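Local structure of iron-containing alcohol dehydrogenase (3JZD) at residues A240-L245 and T262-H267; H257-T262 and R312-R317; L269-A274 and E342-L347. The protein probably catalyses the NADH- or NADPH-dependent reduction of maleylacetate to 3-oxoadipate in the breakdown of aromatic compounds. All coordinates share one frame; numbering follows the deposited sequence.

Interaction 1: A240-L245 and T262-H267; sequences ALHHKL and TIVLPH
The imidazole of His242 turns one face to a methyl group of Leu265 and one corner to the backbone of the facing helix. Leu265 CD1 stands over one ring face, 4.0 Å from the centroid of the His242 ring and 16° off the ring normal, a CH-pi contact displaced toward the rim. The side chain of Leu265 also offers its CB, which lies 3.6 Å from CE1 of His242. That same CE1 comes within 3.3 Å of the backbone N of Leu265, a close approach without a hydrogen bond. Val264 meets the ring from another direction: its CG1 is 3.6 Å from ND1 of His242. Because the CG of His242 is turned anti to its own backbone N (chi1 169°), the ring projects toward the facing helix, into the angle between the Val264 and Leu265 side chains. One turn further on, Leu245 extends the apolar seam, with CD2 4.1 Å from CG1 of Val264, the two side chains running past each other obliquely.

The far nitrogen of His242, NE2, is hydrogen-bonded to ND1 of His261, so ring orientation is fixed by a polar tether at one corner and by apolar groups around the other. Helix 257-272 is kinked at this level, where Pro266 has no N-H to give. At His267 the ring nitrogen ND1 donates instead to O of Ile263 (3.2 Å), the carbonyl that a regular helix would offer to the backbone N of His267.

The segment axes approach to 9.5 Å at 144° between their directions. This is a buried, roughly antiparallel pair of consecutive helices, 241-253 and 257-272, joined by a short turn in the helical C-terminal domain of the iron-containing alcohol dehydrogenase family.

Interaction 2: H257-T262 and R312-R317; sequences HAETHT and RDIGMR. With NAD (nicotinamide-adenine-dinucleotide), chain E.
Ile314 sets an apolar methyl against a hydroxyl: its CD1 lies 3.5 Å from OG1 of Thr260, the shortest approach between the two segments. The contact joins the first turn of helix 257-272, in the helical C-terminal domain, to the loop that precedes helix 321-328. The hydroxyl finds its polar partner elsewhere, hydrogen-bonded to O of Pro256. The CG1 of Ile314 takes the crowded position between its backbone N and carbonyl carbon (chi1 61°), which carries CD1 over to Thr260 while the other branch, CG2, rests 4.0 Å from CB of Glu259. The carboxylate of Glu259 bends away from this apolar patch, and its OE2 is hydrogen-bonded to OG1 of Thr170.

Within the helix the O of Ala258 accepts twice from one residue, from the backbone N of Thr262 (2.9 Å) and from its OG1 (3.1 Å), the hydroxyl coming from above the carbonyl plane. The start of the same helix lines the cofactor pocket. There the His257 ring is held between NAD on one face and CD2 of His261 on the opposite face, with its CE1 3.5 Å from C2D of the nicotinamide-side ribose of NAD.

Interaction 3: L269-A274 and E342-L347; sequences LAYNAA and EPIRAL
The hydroxyl of Tyr271, which reaches Pro343 of the facing helix, is gripped at its oxygen by two backbone groups: it is hydrogen-bonded to O of Pro338 and, weakly, to N of Glu340. These hold the far end of the ring, while carbon contacts line the rest of it. CE2 of Tyr271 is 3.6 Å from CB of Pro343, and the proline ring continues alongside the phenol toward its oxygen, its CG lying 3.8 Å from OH of Tyr271. From the other side of the ring plane CD1 of Ile344 approaches CE2 of Tyr271 to 3.8 Å, its side chain crossing that of the tyrosine at about a right angle. On the same side as Ile344 but nearer the tyrosine backbone, CD1 of Leu347 is 4.0 Å from CD2 of Tyr271 and equally close to its CB.

With CG anti to the backbone N (chi1 -174°), the phenol reaches out from the C-terminal part of helix 257-272 and lies against one side of helix 341-353, touching residues on successive turns. Arg337 adds a cation-pi contact to the ring, and its NH1 is hydrogen-bonded to O of Tyr271.

Between the two segments themselves there is no hydrogen bond. Their cohesion is therefore hydrophobic, with the polar tip of a buried tyrosine satisfied by the loop that leads into helix 341-353, which ties that loop to the C-terminal part of helix 257-272.

In the fold
All three contacts use successive parts of helix 257-272: its start in interaction 2, its middle in interaction 1 and its C-terminal part in interaction 3. Interactions 1 and 2 have centres 11 Å apart and are coupled by His242 NE2 and His261 ND1, 2.8 Å apart, so His242 is linked through His261 to His257 beside NAD, although its own side chain is about 10 Å from the cofactor. Interactions 1 and 3, centres 10 Å apart, merge through Leu241 CD2 and Tyr271 CD1, 3.4 Å apart. Interactions 2 and 3 do not touch. In interaction 3 the Ile344 side chain is about 10 Å from a bound calcium ion, against about 13 Å for Leu245 in interaction 1.

Interaction 1: A240-L245 and T262-H267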
loop_
_atom_site.group_PDB
_atom_site.type_symbol
_atom_site.label_atom_id
_atom_site.label_comp_id
_atom_site.label_asym_id
_atom_site.label_seq_id
_atom_site.Cartn_x
_atom_site.Cartn_y
_atom_site.Cartn_z
ATOM N N ALA A 240 10.504 -5.706 -17.007
ATOM C CA ALA A 240 11.244 -6.677 -17.822
ATOM C C ALA A 240 11.137 -6.332 -19.313
ATOM O O ALA A 240 11.259 -5.162 -19.690
ATOM C CB ALA A 240 10.782 -8.162 -17.494
ATOM N N LEU A 241 10.882 -7.313 -20.157
ATOM C CA LEU A 241 10.878 -7.094 -21.610
ATOM C C LEU A 241 10.144 -5.873 -22.136
ATOM O O LEU A 241 10.709 -5.110 -22.931
ATOM C CB LEU A 241 10.384 -8.334 -22.354
ATOM C CG LEU A 241 10.045 -8.233 -23.847
ATOM C CD1 LEU A 241 11.327 -7.934 -24.673
ATOM C CD2 LEU A 241 9.349 -9.517 -24.305
ATOM N N HIS A 242 8.900 -5.665 -21.720
ATOM C CA HIS A 242 8.146 -4.579 -22.296
ATOM C C HIS A 242 8.816 -3.241 -22.078
ATOM O O HIS A 242 8.999 -2.476 -23.022
ATOM C CB HIS A 242 6.721 -4.524 -21.767
ATOM C CG HIS A 242 6.016 -3.275 -22.147
ATOM N ND1 HIS A 242 5.373 -3.122 -23.361
ATOM C CD2 HIS A 242 5.881 -2.100 -21.488
ATOM C CE1 HIS A 242 4.852 -1.909 -23.418
ATOM N NE2 HIS A 242 5.148 -1.262 -22.296
ATOM N N HIS A 243 9.133 -2.943 -20.826
ATOM C CA HIS A 243 9.790 -1.675 -20.496
ATOM C C HIS A 243 11.170 -1.529 -21.125
ATOM O O HIS A 243 11.509 -0.478 -21.647
ATOM C CB HIS A 243 9.814 -1.459 -18.989
ATOM C CG HIS A 243 8.445 -1.245 -18.421
ATOM N ND1 HIS A 243 7.529 -2.275 -18.279
ATOM C CD2 HIS A 243 7.828 -0.121 -17.980
ATOM C CE1 HIS A 243 6.413 -1.787 -17.772
ATOM N NE2 HIS A 243 6.559 -0.483 -17.591
ATOM N N LYS A 244 11.949 -2.588 -21.141
ATOM C CA LYS A 244 13.254 -2.495 -21.778
ATOM C C LYS A 244 13.152 -2.178 -23.274
ATOM O O LYS A 244 13.888 -1.325 -23.803
ATOM C CB LYS A 244 14.012 -3.821 -21.595
ATOM C CG LYS A 244 14.424 -4.069 -20.160
ATOM C CD LYS A 244 15.578 -3.121 -19.800
ATOM C CE LYS A 244 16.042 -3.243 -18.348
ATOM N NZ LYS A 244 17.463 -2.689 -18.239
ATOM N N LEU A 245 12.262 -2.876 -23.957
ATOM C CA LEU A 245 12.108 -2.696 -25.418
ATOM C C LEU A 245 11.586 -1.296 -25.718
ATOM O O LEU A 245 12.031 -0.644 -26.650
ATOM C CB LEU A 245 11.221 -3.762 -26.000
ATOM C CG LEU A 245 11.164 -3.998 -27.526
ATOM C CD1 LEU A 245 12.535 -4.330 -28.102
ATOM C CD2 LEU A 245 10.196 -5.123 -27.818
ATOM N N THR A 262 1.905 1.716 -25.826
ATOM C CA THR A 262 0.608 1.262 -26.256
ATOM C C THR A 262 0.718 0.175 -27.351
ATOM O O THR A 262 0.067 -0.830 -27.287
ATOM C CB THR A 262 -0.205 2.445 -26.773
ATOM O OG1 THR A 262 -0.531 3.312 -25.695
ATOM C CG2 THR A 262 -1.496 1.976 -27.461
ATOM N N ILE A 263 1.597 0.378 -28.309
ATOM C CA ILE A 263 1.790 -0.536 -29.423
ATOM C C ILE A 263 2.526 -1.792 -29.041
ATOM O O ILE A 263 2.137 -2.861 -29.443
ATOM C CB ILE A 263 2.545 0.185 -30.578
ATOM C CG1 ILE A 263 1.630 1.323 -31.143
ATOM C CG2 ILE A 263 2.981 -0.841 -31.654
ATOM C CD1 ILE A 263 2.375 2.507 -31.897
ATOM N N VAL A 264 3.595 -1.652 -28.261
ATOM C CA VAL A 264 4.426 -2.784 -27.862
ATOM C C VAL A 264 3.767 -3.723 -26.815
ATOM O O VAL A 264 3.931 -4.940 -26.888
ATOM C CB VAL A 264 5.806 -2.268 -27.353
ATOM C CG1 VAL A 264 6.674 -3.431 -26.698
ATOM C CG2 VAL A 264 6.537 -1.585 -28.532
ATOM N N LEU A 265 3.014 -3.180 -25.862
ATOM C CA LEU A 265 2.460 -4.004 -24.801
ATOM C C LEU A 265 1.805 -5.341 -25.234
ATOM O O LEU A 265 2.167 -6.388 -24.744
ATOM C CB LEU A 265 1.561 -3.180 -23.890
ATOM C CG LEU A 265 0.995 -3.942 -22.714
ATOM C CD1 LEU A 265 2.112 -4.327 -21.784
ATOM C CD2 LEU A 265 -0.100 -3.004 -21.988
ATOM N N PRO A 266 0.851 -5.321 -26.156
ATOM C CA PRO A 266 0.306 -6.613 -26.492
ATOM C C PRO A 266 1.338 -7.674 -26.994
ATOM O O PRO A 266 1.196 -8.879 -26.707
ATOM C CB PRO A 266 -0.684 -6.262 -27.623
ATOM C CG PRO A 266 -1.040 -4.793 -27.417
ATOM C CD PRO A 266 0.278 -4.224 -26.960
ATOM N N HIS A 267 2.346 -7.228 -27.757
ATOM C CA HIS A 267 3.352 -8.135 -28.337
ATOM C C HIS A 267 4.384 -8.584 -27.316
ATOM O O HIS A 267 4.903 -9.713 -27.388
ATOM C CB HIS A 267 3.997 -7.469 -29.558
ATOM C CG HIS A 267 2.991 -7.079 -30.592
ATOM N ND1 HIS A 267 2.474 -5.799 -30.692
ATOM C CD2 HIS A 267 2.301 -7.832 -31.471
ATOM C CE1 HIS A 267 1.555 -5.779 -31.637
ATOM N NE2 HIS A 267 1.441 -6.998 -32.130
#

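Interaction 2: H257-T262 and R312-R317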
loop_
_atom_site.group_PDB
_atom_site.type_symbol
_atom_site.label_atom_id
_atom_site.label_comp_id
_atom_site.label_asym_id
_atom_site.label_seq_id
_atom_site.Cartn_x
_atom_site.Cartn_y
_atom_site.Cartn_z
ATOM N N HIS A 257 6.931 8.309 -26.571
ATOM C CA HIS A 257 6.861 7.440 -25.381
ATOM C C HIS A 257 5.542 6.649 -25.142
ATOM O O HIS A 257 5.524 5.419 -25.277
ATOM C CB HIS A 257 7.259 8.263 -24.127
ATOM C CG HIS A 257 7.188 7.482 -22.876
ATOM N ND1 HIS A 257 8.207 6.652 -22.467
ATOM C CD2 HIS A 257 6.184 7.336 -21.974
ATOM C CE1 HIS A 257 7.839 6.051 -21.341
ATOM N NE2 HIS A 257 6.628 6.470 -21.015
ATOM N N ALA A 258 4.461 7.330 -24.795
ATOM C CA ALA A 258 3.182 6.640 -24.471
ATOM C C ALA A 258 2.700 5.739 -25.618
ATOM O O ALA A 258 2.258 4.591 -25.419
ATOM C CB ALA A 258 2.106 7.663 -24.114
ATOM N N GLU A 259 2.826 6.246 -26.835
ATOM C CA GLU A 259 2.392 5.492 -28.005
ATOM C C GLU A 259 3.205 4.218 -28.213
ATOM O O GLU A 259 2.643 3.197 -28.615
ATOM C CB GLU A 259 2.429 6.346 -29.266
ATOM C CG GLU A 259 1.394 7.450 -29.350
ATOM C CD GLU A 259 1.622 8.644 -28.433
ATOM O OE1 GLU A 259 2.766 8.848 -27.925
ATOM O OE2 GLU A 259 0.610 9.365 -28.193
ATOM N N THR A 260 4.505 4.268 -27.955
ATOM C CA THR A 260 5.366 3.088 -28.043
ATOM C C THR A 260 4.876 2.049 -27.039
ATOM O O THR A 260 4.694 0.899 -27.385
ATOM C CB THR A 260 6.851 3.438 -27.808
ATOM O OG1 THR A 260 7.286 4.331 -28.820
ATOM C CG2 THR A 260 7.762 2.213 -27.824
ATOM N N HIS A 261 4.574 2.474 -25.811
ATOM C CA HIS A 261 4.056 1.557 -24.805
ATOM C C HIS A 261 2.785 0.898 -25.279
ATOM O O HIS A 261 2.604 -0.325 -25.183
ATOM C CB HIS A 261 3.856 2.317 -23.446
ATOM C CG HIS A 261 5.130 2.445 -22.677
ATOM N ND1 HIS A 261 5.533 1.500 -21.766
ATOM C CD2 HIS A 261 6.152 3.333 -22.770
ATOM C CE1 HIS A 261 6.732 1.820 -21.305
ATOM N NE2 HIS A 261 7.132 2.921 -21.900
ATOM N N THR A 262 1.905 1.716 -25.826
ATOM C CA THR A 262 0.608 1.262 -26.256
ATOM C C THR A 262 0.718 0.175 -27.351
ATOM O O THR A 262 0.067 -0.830 -27.287
ATOM C CB THR A 262 -0.205 2.445 -26.773
ATOM O OG1 THR A 262 -0.531 3.312 -25.695
ATOM C CG2 THR A 262 -1.496 1.976 -27.461
ATOM N N ARG A 312 4.608 1.457 -37.319
ATOM C CA ARG A 312 4.685 2.096 -38.618
ATOM C C ARG A 312 4.053 3.497 -38.550
ATOM O O ARG A 312 4.505 4.430 -39.187
ATOM C CB ARG A 312 3.921 1.267 -39.675
ATOM C CG ARG A 312 3.994 1.861 -41.110
ATOM C CD ARG A 312 2.982 1.290 -42.136
ATOM N NE ARG A 312 2.447 -0.009 -41.729
ATOM C CZ ARG A 312 1.346 -0.190 -40.971
ATOM N NH1 ARG A 312 0.624 0.845 -40.523
ATOM N NH2 ARG A 312 0.957 -1.419 -40.657
ATOM N N ASP A 313 2.969 3.610 -37.793
ATOM C CA ASP A 313 2.228 4.855 -37.683
ATOM C C ASP A 313 2.773 5.903 -36.749
ATOM O O ASP A 313 2.297 6.997 -36.785
ATOM C CB ASP A 313 0.803 4.540 -37.338
ATOM C CG ASP A 313 0.165 3.714 -38.411
ATOM O OD1 ASP A 313 0.567 3.878 -39.583
ATOM O OD2 ASP A 313 -0.713 2.891 -38.105
ATOM N N ILE A 314 3.784 5.581 -35.957
ATOM C CA ILE A 314 4.377 6.549 -35.045
ATOM C C ILE A 314 5.852 6.794 -35.365
ATOM O O ILE A 314 6.653 7.146 -34.491
ATOM C CB ILE A 314 4.149 6.215 -33.543
ATOM C CG1 ILE A 314 4.783 4.865 -33.178
ATOM C CG2 ILE A 314 2.648 6.160 -33.222
ATOM C CD1 ILE A 314 5.286 4.790 -31.707
ATOM N N GLY A 315 6.244 6.579 -36.614
ATOM C CA GLY A 315 7.593 6.993 -37.021
ATOM C C GLY A 315 8.726 6.000 -36.911
ATOM O O GLY A 315 9.886 6.414 -36.848
HETATM N N MSE A 316 8.420 4.712 -36.850
HETATM C CA MSE A 316 9.469 3.706 -36.815
HETATM C C MSE A 316 9.707 3.346 -38.271
HETATM O O MSE A 316 8.750 3.077 -38.985
HETATM C CB MSE A 316 9.006 2.464 -36.078
HETATM C CG MSE A 316 10.022 1.324 -35.982
HETATM SE SE MSE A 316 11.588 1.890 -34.933
HETATM C CE MSE A 316 12.749 0.304 -35.249
ATOM N N ARG A 317 10.959 3.369 -38.734
ATOM C CA ARG A 317 11.247 2.887 -40.089
ATOM C C ARG A 317 11.311 1.344 -40.072
ATOM O O ARG A 317 11.980 0.738 -39.203
ATOM C CB ARG A 317 12.581 3.435 -40.590
ATOM C CG ARG A 317 12.647 4.959 -40.638
ATOM C CD ARG A 317 13.867 5.432 -41.412
ATOM N NE ARG A 317 15.107 4.929 -40.841
ATOM C CZ ARG A 317 16.248 4.805 -41.528
ATOM N NH1 ARG A 317 16.287 5.125 -42.815
ATOM N NH2 ARG A 317 17.355 4.329 -40.951
HETATM P PA NAD E . 5.094 14.124 -21.324
HETATM O O1A NAD E . 5.388 14.560 -19.919
HETATM O O2A NAD E . 6.359 14.036 -22.063
HETATM O O5B NAD E . 3.906 15.006 -21.956
HETATM C C5B NAD E . 3.685 15.025 -23.364
HETATM C C4B NAD E . 2.982 16.317 -23.738
HETATM O O4B NAD E . 1.671 16.373 -23.212
HETATM C C3B NAD E . 3.705 17.524 -23.152
HETATM O O3B NAD E . 3.763 18.573 -24.077
HETATM C C2B NAD E . 2.825 17.980 -22.013
HETATM O O2B NAD E . 2.960 19.358 -21.751
HETATM C C1B NAD E . 1.447 17.592 -22.539
HETATM N N9A NAD E . 0.484 17.359 -21.464
HETATM C C8A NAD E . 0.719 16.555 -20.377
HETATM N N7A NAD E . -0.391 16.550 -19.621
HETATM C C5A NAD E . -1.326 17.332 -20.179
HETATM C C6A NAD E . -2.619 17.705 -19.783
HETATM N N6A NAD E . -3.307 17.044 -18.875
HETATM N N1A NAD E . -3.314 18.589 -20.573
HETATM C C2A NAD E . -2.756 19.096 -21.722
HETATM N N3A NAD E . -1.485 18.721 -22.119
HETATM C C4A NAD E . -0.766 17.864 -21.343
HETATM O O3 NAD E . 4.394 12.677 -21.458
HETATM P PN NAD E . 4.414 11.483 -20.379
HETATM O O1N NAD E . 4.038 10.265 -21.222
HETATM O O2N NAD E . 3.661 11.880 -19.172
HETATM O O5D NAD E . 5.889 11.343 -19.877
HETATM C C5D NAD E . 6.789 10.509 -20.544
HETATM C C4D NAD E . 8.173 10.863 -20.040
HETATM O O4D NAD E . 8.214 10.527 -18.675
HETATM C C3D NAD E . 9.257 10.042 -20.711
HETATM O O3D NAD E . 10.450 10.761 -20.639
HETATM C C2D NAD E . 9.325 8.825 -19.845
HETATM O O2D NAD E . 10.532 8.123 -20.008
HETATM C C1D NAD E . 9.148 9.482 -18.474
HETATM N N1N NAD E . 8.701 8.511 -17.461
HETATM C C2N NAD E . 9.543 8.249 -16.411
HETATM C C3N NAD E . 9.171 7.348 -15.424
HETATM C C7N NAD E . 10.055 7.126 -14.218
HETATM O O7N NAD E . 9.642 6.260 -13.205
HETATM N N7N NAD E . 11.201 7.761 -14.059
HETATM C C4N NAD E . 7.921 6.714 -15.516
HETATM C C5N NAD E . 7.071 6.994 -16.581
HETATM C C6N NAD E . 7.466 7.923 -17.545
#

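Interaction 3: L269-A274 and E342-L347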
loop_
_atom_site.group_PDB
_atom_site.type_symbol
_atom_site.label_atom_id
_atom_site.label_comp_id
_atom_site.label_asym_id
_atom_site.label_seq_id
_atom_site.Cartn_x
_atom_site.Cartn_y
_atom_site.Cartn_z
ATOM N N LEU A 269 3.541 -8.859 -24.201
ATOM C CA LEU A 269 2.772 -9.836 -23.416
ATOM C C LEU A 269 2.678 -11.155 -24.196
ATOM O O LEU A 269 2.887 -12.225 -23.626
ATOM C CB LEU A 269 1.398 -9.310 -22.979
ATOM C CG LEU A 269 1.415 -8.107 -22.006
ATOM C CD1 LEU A 269 0.058 -7.604 -21.744
ATOM C CD2 LEU A 269 2.120 -8.420 -20.668
ATOM N N ALA A 270 2.399 -11.106 -25.497
ATOM C CA ALA A 270 2.336 -12.357 -26.263
ATOM C C ALA A 270 3.665 -13.158 -26.154
ATOM O O ALA A 270 3.657 -14.404 -26.051
ATOM C CB ALA A 270 1.982 -12.104 -27.744
ATOM N N TYR A 271 4.792 -12.441 -26.142
ATOM C CA TYR A 271 6.113 -13.061 -26.071
ATOM C C TYR A 271 6.288 -13.798 -24.731
ATOM O O TYR A 271 6.805 -14.904 -24.677
ATOM C CB TYR A 271 7.179 -11.977 -26.197
ATOM C CG TYR A 271 8.578 -12.484 -26.284
ATOM C CD1 TYR A 271 9.281 -12.851 -25.143
ATOM C CD2 TYR A 271 9.242 -12.551 -27.517
ATOM C CE1 TYR A 271 10.599 -13.303 -25.209
ATOM C CE2 TYR A 271 10.570 -13.017 -27.592
ATOM C CZ TYR A 271 11.235 -13.375 -26.441
ATOM O OH TYR A 271 12.515 -13.852 -26.524
ATOM N N ASN A 272 5.896 -13.147 -23.641
ATOM C CA ASN A 272 6.035 -13.727 -22.317
ATOM C C ASN A 272 4.903 -14.633 -21.814
ATOM O O ASN A 272 5.100 -15.350 -20.811
ATOM C CB ASN A 272 6.246 -12.592 -21.305
ATOM C CG ASN A 272 7.668 -12.046 -21.327
ATOM O OD1 ASN A 272 8.624 -12.704 -21.812
ATOM N ND2 ASN A 272 7.827 -10.837 -20.799
ATOM N N ALA A 273 3.777 -14.666 -22.532
ATOM C CA ALA A 273 2.549 -15.315 -22.035
ATOM C C ALA A 273 2.701 -16.785 -21.599
ATOM O O ALA A 273 2.203 -17.158 -20.531
ATOM C CB ALA A 273 1.379 -15.159 -23.060
ATOM N N ALA A 274 3.368 -17.595 -22.403
ATOM C CA ALA A 274 3.538 -19.012 -22.102
ATOM C C ALA A 274 4.288 -19.245 -20.804
ATOM O O ALA A 274 4.061 -20.245 -20.119
ATOM C CB ALA A 274 4.275 -19.758 -23.255
ATOM N N GLU A 342 15.665 -14.151 -32.924
ATOM C CA GLU A 342 14.578 -14.426 -33.834
ATOM C C GLU A 342 13.198 -14.091 -33.285
ATOM O O GLU A 342 12.468 -13.364 -33.912
ATOM C CB GLU A 342 14.642 -15.865 -34.376
ATOM C CG GLU A 342 13.576 -16.132 -35.466
ATOM C CD GLU A 342 13.433 -17.611 -35.890
ATOM O OE1 GLU A 342 14.423 -18.196 -36.404
ATOM O OE2 GLU A 342 12.300 -18.154 -35.752
ATOM N N PRO A 343 12.821 -14.647 -32.135
ATOM C CA PRO A 343 11.516 -14.270 -31.629
ATOM C C PRO A 343 11.417 -12.764 -31.266
ATOM O O PRO A 343 10.355 -12.210 -31.357
ATOM C CB PRO A 343 11.324 -15.177 -30.415
ATOM C CG PRO A 343 12.743 -15.540 -29.960
ATOM C CD PRO A 343 13.501 -15.628 -31.272
ATOM N N ILE A 344 12.508 -12.113 -30.881
ATOM C CA ILE A 344 12.457 -10.647 -30.646
ATOM C C ILE A 344 12.246 -9.909 -31.962
ATOM O O ILE A 344 11.450 -8.960 -32.029
ATOM C CB ILE A 344 13.709 -10.080 -29.920
ATOM C CG1 ILE A 344 13.632 -10.426 -28.429
ATOM C CG2 ILE A 344 13.838 -8.533 -30.119
ATOM C CD1 ILE A 344 12.516 -9.743 -27.648
ATOM N N ARG A 345 12.926 -10.370 -33.009
ATOM C CA ARG A 345 12.772 -9.760 -34.317
ATOM C C ARG A 345 11.332 -9.940 -34.842
ATOM O O ARG A 345 10.802 -9.056 -35.498
ATOM C CB ARG A 345 13.773 -10.340 -35.313
ATOM C CG ARG A 345 13.600 -9.725 -36.703
ATOM C CD ARG A 345 13.936 -8.247 -36.661
ATOM N NE ARG A 345 13.868 -7.646 -37.977
ATOM C CZ ARG A 345 12.734 -7.272 -38.562
ATOM N NH1 ARG A 345 11.553 -7.481 -37.964
ATOM N NH2 ARG A 345 12.767 -6.718 -39.762
ATOM N N ALA A 346 10.712 -11.083 -34.558
ATOM C CA ALA A 346 9.316 -11.351 -34.967
ATOM C C ALA A 346 8.321 -10.495 -34.128
ATOM O O ALA A 346 7.287 -10.050 -34.642
ATOM C CB ALA A 346 8.985 -12.879 -34.812
ATOM N N LEU A 347 8.652 -10.272 -32.846
ATOM C CA LEU A 347 7.840 -9.409 -31.981
ATOM C C LEU A 347 7.837 -8.041 -32.616
ATOM O O LEU A 347 6.801 -7.445 -32.801
ATOM C CB LEU A 347 8.445 -9.303 -30.569
ATOM C CG LEU A 347 7.826 -8.376 -29.498
ATOM C CD1 LEU A 347 8.409 -8.695 -28.099
ATOM C CD2 LEU A 347 7.996 -6.828 -29.868
#